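Local coordinates for protein agarase (Pseudoalteromonas fuliginea, PDB 6XJ9) that probably hydrolyses agarose, as a family 50 glycoside hydrolase of a marine bacterium, at residues 56-61 / 200-205; 278-283 / 611-616. All blocks are in the same frame, centred on the assembly; numbering follows the deposited sequence.

Contact 1. Residues 56-61 / 200-205; sequences NSVLNV and ELAIKS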
loop_
_atom_site.group_PDB
_atom_site.type_symbol
_atom_site.label_atom_id
_atom_site.label_comp_id
_atom_site.label_asym_id
_atom_site.label_seq_id
_atom_site.Cartn_x
_atom_site.Cartn_y
_atom_site.Cartn_z
ATOM N N ASN A 56 -12.940 8.759 29.836
ATOM C CA ASN A 56 -12.534 7.755 30.812
ATOM C C ASN A 56 -11.260 8.224 31.520
ATOM O O ASN A 56 -11.273 9.276 32.159
ATOM C CB ASN A 56 -12.610 6.319 30.275
ATOM C CG ASN A 56 -11.824 6.075 29.003
ATOM O OD1 ASN A 56 -10.628 6.350 28.937
ATOM N ND2 ASN A 56 -12.485 5.542 27.989
ATOM N N SER A 57 -10.166 7.462 31.398
ATOM C CA SER A 57 -8.901 7.831 32.023
ATOM C C SER A 57 -7.870 8.227 30.964
ATOM O O SER A 57 -6.690 8.382 31.269
ATOM C CB SER A 57 -8.381 6.721 32.910
ATOM O OG SER A 57 -9.365 6.311 33.846
ATOM N N VAL A 58 -8.328 8.395 29.718
ATOM C CA VAL A 58 -7.443 8.657 28.596
ATOM C C VAL A 58 -7.567 10.126 28.187
ATOM O O VAL A 58 -8.652 10.699 28.251
ATOM C CB VAL A 58 -7.750 7.690 27.435
ATOM C CG1 VAL A 58 -7.137 8.144 26.120
ATOM C CG2 VAL A 58 -7.320 6.270 27.768
ATOM N N LEU A 59 -6.444 10.742 27.798
ATOM C CA LEU A 59 -6.489 12.071 27.211
ATOM C C LEU A 59 -6.664 11.930 25.707
ATOM O O LEU A 59 -5.753 11.469 25.024
ATOM C CB LEU A 59 -5.193 12.823 27.519
ATOM C CG LEU A 59 -4.866 12.988 29.000
ATOM C CD1 LEU A 59 -3.468 13.546 29.184
ATOM C CD2 LEU A 59 -5.900 13.870 29.681
ATOM N N ASN A 60 -7.845 12.312 25.212
ATOM C CA ASN A 60 -8.075 12.360 23.778
ATOM C C ASN A 60 -7.804 13.788 23.318
ATOM O O ASN A 60 -8.342 14.743 23.871
ATOM C CB ASN A 60 -9.430 11.776 23.375
ATOM C CG ASN A 60 -9.629 10.359 23.880
ATOM O OD1 ASN A 60 -9.428 9.388 23.145
ATOM N ND2 ASN A 60 -10.015 10.225 25.138
ATOM N N VAL A 61 -6.898 13.909 22.350
ATOM C CA VAL A 61 -6.381 15.195 21.922
ATOM C C VAL A 61 -6.752 15.350 20.452
ATOM O O VAL A 61 -6.354 14.513 19.640
ATOM C CB VAL A 61 -4.853 15.251 22.123
ATOM C CG1 VAL A 61 -4.278 16.608 21.742
ATOM C CG2 VAL A 61 -4.428 14.858 23.535
ATOM N N GLU A 200 -5.247 13.507 15.421
ATOM C CA GLU A 200 -5.768 13.134 16.726
ATOM C C GLU A 200 -4.784 12.208 17.432
ATOM O O GLU A 200 -3.982 11.519 16.796
ATOM C CB GLU A 200 -7.070 12.357 16.583
ATOM C CG GLU A 200 -8.274 13.216 16.239
ATOM C CD GLU A 200 -9.570 12.426 16.323
ATOM O OE1 GLU A 200 -10.398 12.550 15.405
ATOM O OE2 GLU A 200 -9.744 11.683 17.305
ATOM N N LEU A 201 -4.892 12.159 18.760
ATOM C CA LEU A 201 -4.008 11.311 19.538
ATOM C C LEU A 201 -4.704 10.950 20.843
ATOM O O LEU A 201 -5.373 11.789 21.453
ATOM C CB LEU A 201 -2.702 12.071 19.782
ATOM C CG LEU A 201 -1.571 11.284 20.439
ATOM C CD1 LEU A 201 -0.942 10.297 19.462
ATOM C CD2 LEU A 201 -0.524 12.238 20.978
ATOM N N ALA A 202 -4.549 9.681 21.238
ATOM C CA ALA A 202 -5.048 9.201 22.518
ATOM C C ALA A 202 -3.865 8.831 23.409
ATOM O O ALA A 202 -3.012 8.042 23.022
ATOM C CB ALA A 202 -5.982 8.029 22.297
ATOM N N ILE A 203 -3.825 9.420 24.608
ATOM C CA ILE A 203 -2.733 9.208 25.542
ATOM C C ILE A 203 -3.255 8.438 26.756
ATOM O O ILE A 203 -4.047 8.965 27.537
ATOM C CB ILE A 203 -2.114 10.564 25.922
ATOM C CG1 ILE A 203 -1.703 11.354 24.673
ATOM C CG2 ILE A 203 -0.964 10.383 26.904
ATOM C CD1 ILE A 203 -1.413 12.817 24.928
ATOM N N LYS A 204 -2.794 7.188 26.896
ATOM C CA LYS A 204 -3.230 6.282 27.949
ATOM C C LYS A 204 -2.350 6.439 29.189
ATOM O O LYS A 204 -2.869 6.416 30.303
ATOM C CB LYS A 204 -3.218 4.828 27.464
ATOM C CG LYS A 204 -3.603 3.785 28.509
ATOM C CD LYS A 204 -3.783 2.391 27.949
ATOM C CE LYS A 204 -5.079 2.235 27.184
ATOM N NZ LYS A 204 -5.332 0.818 26.831
ATOM N N SER A 205 -1.033 6.587 28.987
ATOM C CA SER A 205 -0.084 6.718 30.085
ATOM C C SER A 205 1.242 7.312 29.623
ATOM O O SER A 205 1.634 7.194 28.459
ATOM C CB SER A 205 0.135 5.411 30.818
ATOM O OG SER A 205 1.070 4.592 30.137
#

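Contact 2. Residues 278-283 / 611-616; sequences TGYFRT and PNHMYL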
loop_
_atom_site.group_PDB
_atom_site.type_symbol
_atom_site.label_atom_id
_atom_site.label_comp_id
_atom_site.label_asym_id
_atom_site.label_seq_id
_atom_site.Cartn_x
_atom_site.Cartn_y
_atom_site.Cartn_z
ATOM N N THR A 278 9.311 28.847 -28.065
ATOM C CA THR A 278 10.538 29.621 -28.150
ATOM C C THR A 278 11.730 28.688 -28.338
ATOM O O THR A 278 12.835 29.151 -28.588
ATOM C CB THR A 278 10.741 30.498 -26.912
ATOM O OG1 THR A 278 10.992 29.598 -25.832
ATOM C CG2 THR A 278 9.553 31.391 -26.616
ATOM N N GLY A 279 11.494 27.378 -28.208
ATOM C CA GLY A 279 12.575 26.404 -28.255
ATOM C C GLY A 279 13.289 26.260 -26.910
ATOM O O GLY A 279 14.302 25.571 -26.837
ATOM N N TYR A 280 12.763 26.922 -25.860
ATOM C CA TYR A 280 13.285 26.781 -24.501
ATOM C C TYR A 280 12.164 26.712 -23.467
ATOM O O TYR A 280 11.072 27.236 -23.678
ATOM C CB TYR A 280 14.248 27.926 -24.183
ATOM C CG TYR A 280 15.427 27.977 -25.118
ATOM C CD1 TYR A 280 16.536 27.172 -24.916
ATOM C CD2 TYR A 280 15.405 28.793 -26.237
ATOM C CE1 TYR A 280 17.609 27.197 -25.792
ATOM C CE2 TYR A 280 16.463 28.818 -27.132
ATOM C CZ TYR A 280 17.570 28.026 -26.901
ATOM O OH TYR A 280 18.622 28.058 -27.768
ATOM N N PHE A 281 12.439 26.070 -22.324
ATOM C CA PHE A 281 11.482 26.090 -21.225
ATOM C C PHE A 281 11.360 27.523 -20.712
ATOM O O PHE A 281 12.361 28.224 -20.622
ATOM C CB PHE A 281 11.918 25.146 -20.100
ATOM C CG PHE A 281 11.683 23.686 -20.396
ATOM C CD1 PHE A 281 10.493 23.071 -20.043
ATOM C CD2 PHE A 281 12.649 22.924 -21.042
ATOM C CE1 PHE A 281 10.266 21.728 -20.327
ATOM C CE2 PHE A 281 12.426 21.583 -21.319
ATOM C CZ PHE A 281 11.238 20.984 -20.954
ATOM N N ARG A 282 10.136 27.946 -20.379
ATOM C CA ARG A 282 9.902 29.313 -19.927
ATOM C C ARG A 282 8.669 29.349 -19.025
ATOM O O ARG A 282 8.072 28.307 -18.760
ATOM C CB ARG A 282 9.759 30.223 -21.151
ATOM C CG ARG A 282 8.577 29.852 -22.029
ATOM C CD ARG A 282 8.496 30.664 -23.310
ATOM N NE ARG A 282 7.287 30.325 -24.053
ATOM C CZ ARG A 282 6.103 30.916 -23.892
ATOM N NH1 ARG A 282 5.965 31.905 -23.031
ATOM N NH2 ARG A 282 5.073 30.537 -24.624
ATOM N N THR A 283 8.269 30.543 -18.565
ATOM C CA THR A 283 7.097 30.624 -17.698
ATOM C C THR A 283 5.923 31.278 -18.432
ATOM O O THR A 283 6.120 32.028 -19.389
ATOM C CB THR A 283 7.383 31.394 -16.401
ATOM O OG1 THR A 283 7.604 32.760 -16.750
ATOM C CG2 THR A 283 8.575 30.875 -15.625
ATOM N N PRO A 611 21.669 32.658 -21.422
ATOM C CA PRO A 611 20.620 33.661 -21.615
ATOM C C PRO A 611 19.272 33.085 -22.015
ATOM O O PRO A 611 18.255 33.708 -21.733
ATOM C CB PRO A 611 21.149 34.527 -22.773
ATOM C CG PRO A 611 22.139 33.622 -23.481
ATOM C CD PRO A 611 22.801 32.872 -22.339
ATOM N N ASN A 612 19.270 31.891 -22.630
ATOM C CA ASN A 612 18.042 31.335 -23.174
ATOM C C ASN A 612 17.311 30.512 -22.113
ATOM O O ASN A 612 16.205 30.046 -22.361
ATOM C CB ASN A 612 18.262 30.504 -24.447
ATOM C CG ASN A 612 18.980 31.253 -25.556
ATOM O OD1 ASN A 612 19.869 30.705 -26.216
ATOM N ND2 ASN A 612 18.628 32.510 -25.745
ATOM N N HIS A 613 17.935 30.338 -20.943
ATOM C CA HIS A 613 17.492 29.349 -19.966
ATOM C C HIS A 613 17.050 30.031 -18.674
ATOM O O HIS A 613 17.628 31.037 -18.283
ATOM C CB HIS A 613 18.639 28.395 -19.638
ATOM C CG HIS A 613 18.902 27.431 -20.734
ATOM N ND1 HIS A 613 19.750 27.737 -21.782
ATOM C CD2 HIS A 613 18.427 26.190 -20.961
ATOM C CE1 HIS A 613 19.799 26.718 -22.608
ATOM N NE2 HIS A 613 18.993 25.754 -22.131
ATOM N N MET A 614 16.051 29.448 -18.000
ATOM C CA MET A 614 15.498 30.065 -16.804
ATOM C C MET A 614 16.497 29.960 -15.657
ATOM O O MET A 614 17.159 28.939 -15.496
ATOM C CB MET A 614 14.197 29.381 -16.382
ATOM C CG MET A 614 13.047 29.684 -17.322
ATOM S SD MET A 614 11.514 29.020 -16.657
ATOM C CE MET A 614 11.809 27.256 -16.766
ATOM N N TYR A 615 16.558 31.033 -14.860
ATOM C CA TYR A 615 17.310 31.078 -13.620
ATOM C C TYR A 615 16.327 30.859 -12.473
ATOM O O TYR A 615 15.366 31.610 -12.340
ATOM C CB TYR A 615 18.049 32.416 -13.529
ATOM C CG TYR A 615 18.647 32.732 -12.182
ATOM C CD1 TYR A 615 19.226 31.742 -11.406
ATOM C CD2 TYR A 615 18.666 34.038 -11.708
ATOM C CE1 TYR A 615 19.796 32.031 -10.178
ATOM C CE2 TYR A 615 19.231 34.347 -10.485
ATOM C CZ TYR A 615 19.795 33.341 -9.720
ATOM O OH TYR A 615 20.343 33.634 -8.505
ATOM N N LEU A 616 16.579 29.821 -11.666
ATOM C CA LEU A 616 15.591 29.265 -10.756
ATOM C C LEU A 616 15.918 29.607 -9.308
ATOM O O LEU A 616 15.354 29.000 -8.392
ATOM C CB LEU A 616 15.566 27.742 -10.926
ATOM C CG LEU A 616 15.282 27.252 -12.341
ATOM C CD1 LEU A 616 15.504 25.747 -12.415
ATOM C CD2 LEU A 616 13.853 27.608 -12.752
HETATM O O HOH W 1 14.828 27.448 -19.666
HETATM O O HOH W 2 13.572 30.371 -21.679
#

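Contact 1. Residues 56-61 / 200-205
Val61 and Ile203 meet because both set a branch beside the backbone N: Val61 CG2 lies opposite its own carbonyl carbon, and Ile203 CG1 takes the same place (chi1 -54°) and its chain runs on extended to CD1. Ile203 CD1 therefore ends 3.9 Å from Val61 CG2, the two side chains slanting across one another. They belong to an antiparallel strand pair, 58-61 with 200-205, inside the agarase CBM-like domain, whose strand-rich build, with no helix found between the two segments, is consistent with a beta-sandwich. The two short strand axes run at 166° to each other, nearly antiparallel. Leu59 with Ile203 and Val61 with Leu201 are hydrogen-bonded pairs; between them Asn60 and Ala202 form a non-hydrogen-bonded pair. Each hydrogen-bonded pair is gripped twice: Leu59 N reaches Ile203 O at 3.0 Å and Ile203 N returns to Leu59 O, while Val61 N reaches Leu201 O at 2.8 Å and Leu201 N returns to Val61 O. Both Leu59-Ile203 donors are tilted out of the acceptor carbonyl planes, whereas Val61 N approaches Leu201 O almost head-on. The face carrying Leu59, Val61, Leu201 and Ile203 is buried; Phe75 touches Leu59 and Ile203, and Ile73 touches Val61, so strand 70-75 packs against it. On the other face Ala202 CB sits 3.8 Å from Asn60 OD1. Tyr128 rests on Ala202 and Val58 there and makes a cation-pi contact with Lys204. Backbone bonds of Asn60 to Lys53 and of Ala202 to Ala96 continue the sheet on both flanks. Val58 puts CG1 anti to its N (chi1 164°), where this methyl meets Ala202 CB at 4.0 Å and lies 3.5 Å from Ile203 O.

Contact 2. Residues 278-283 / 611-616
The backbones at Tyr280 and His613 stay 6.7 Å apart between CA atoms, too wide for direct strand pairing; two waters bridge the backbones, from Phe281 to Met614 and Asn612, beside the parallel strands 501-506 and 614-615, which probably belong to the (beta/alpha)8 barrel of this family. One water donates to Phe281 O and accepts from Met614 N; the other donates to Phe281 O and, at 2.7 Å, to Asn612 O. The carbonyl of Phe281 thus takes two water bonds. Tyr280 lies across Asn612 in a CH-pi contact, Asn612 CB standing 3.4 Å from the centroid of the Tyr280 ring, nearly on its normal. The edge of the same ring turns toward the face of His613, a T-shaped stack with planes at 72°. Both rings are anchored by the loop ahead of strand 501-506: Tyr280 OH bonds Asn497 OD1 and His613 NE2 bonds Ser498 O. Cutting Tyr280 back to an alanine would take away this ring and is likely to leave Asn612 CB and the His613 face without their cover and Asn497 OD1 without the hydroxyl. Met614 bends at its thioether (chi3 -67°), bringing CE to 3.9 Å from Phe281 CB, while its SD lies 3.6 Å from Thr283 CG2.

How the contacts relate
From the N terminus, contact 1 comes first: the chain leaves strand 58-63, runs through 138 residues, with no helix among those modelled, that make up much of the CBM-like domain, and returns at strand 199-210 to close that loop. It then passes through helix 242-252 to the strand 282-286 region, where contact 2 opens. The 327 residues between its segments include helices and strands of the probable catalytic domain, and at 611-616 the chain comes back beside the 282-286/289-293 hairpin. The loops stand in series, neither nested nor crossed. Their centres are 54 Å apart on opposite sides of the chain's centre, and their nearest atoms about 35 Å, so each joins parts of its own region.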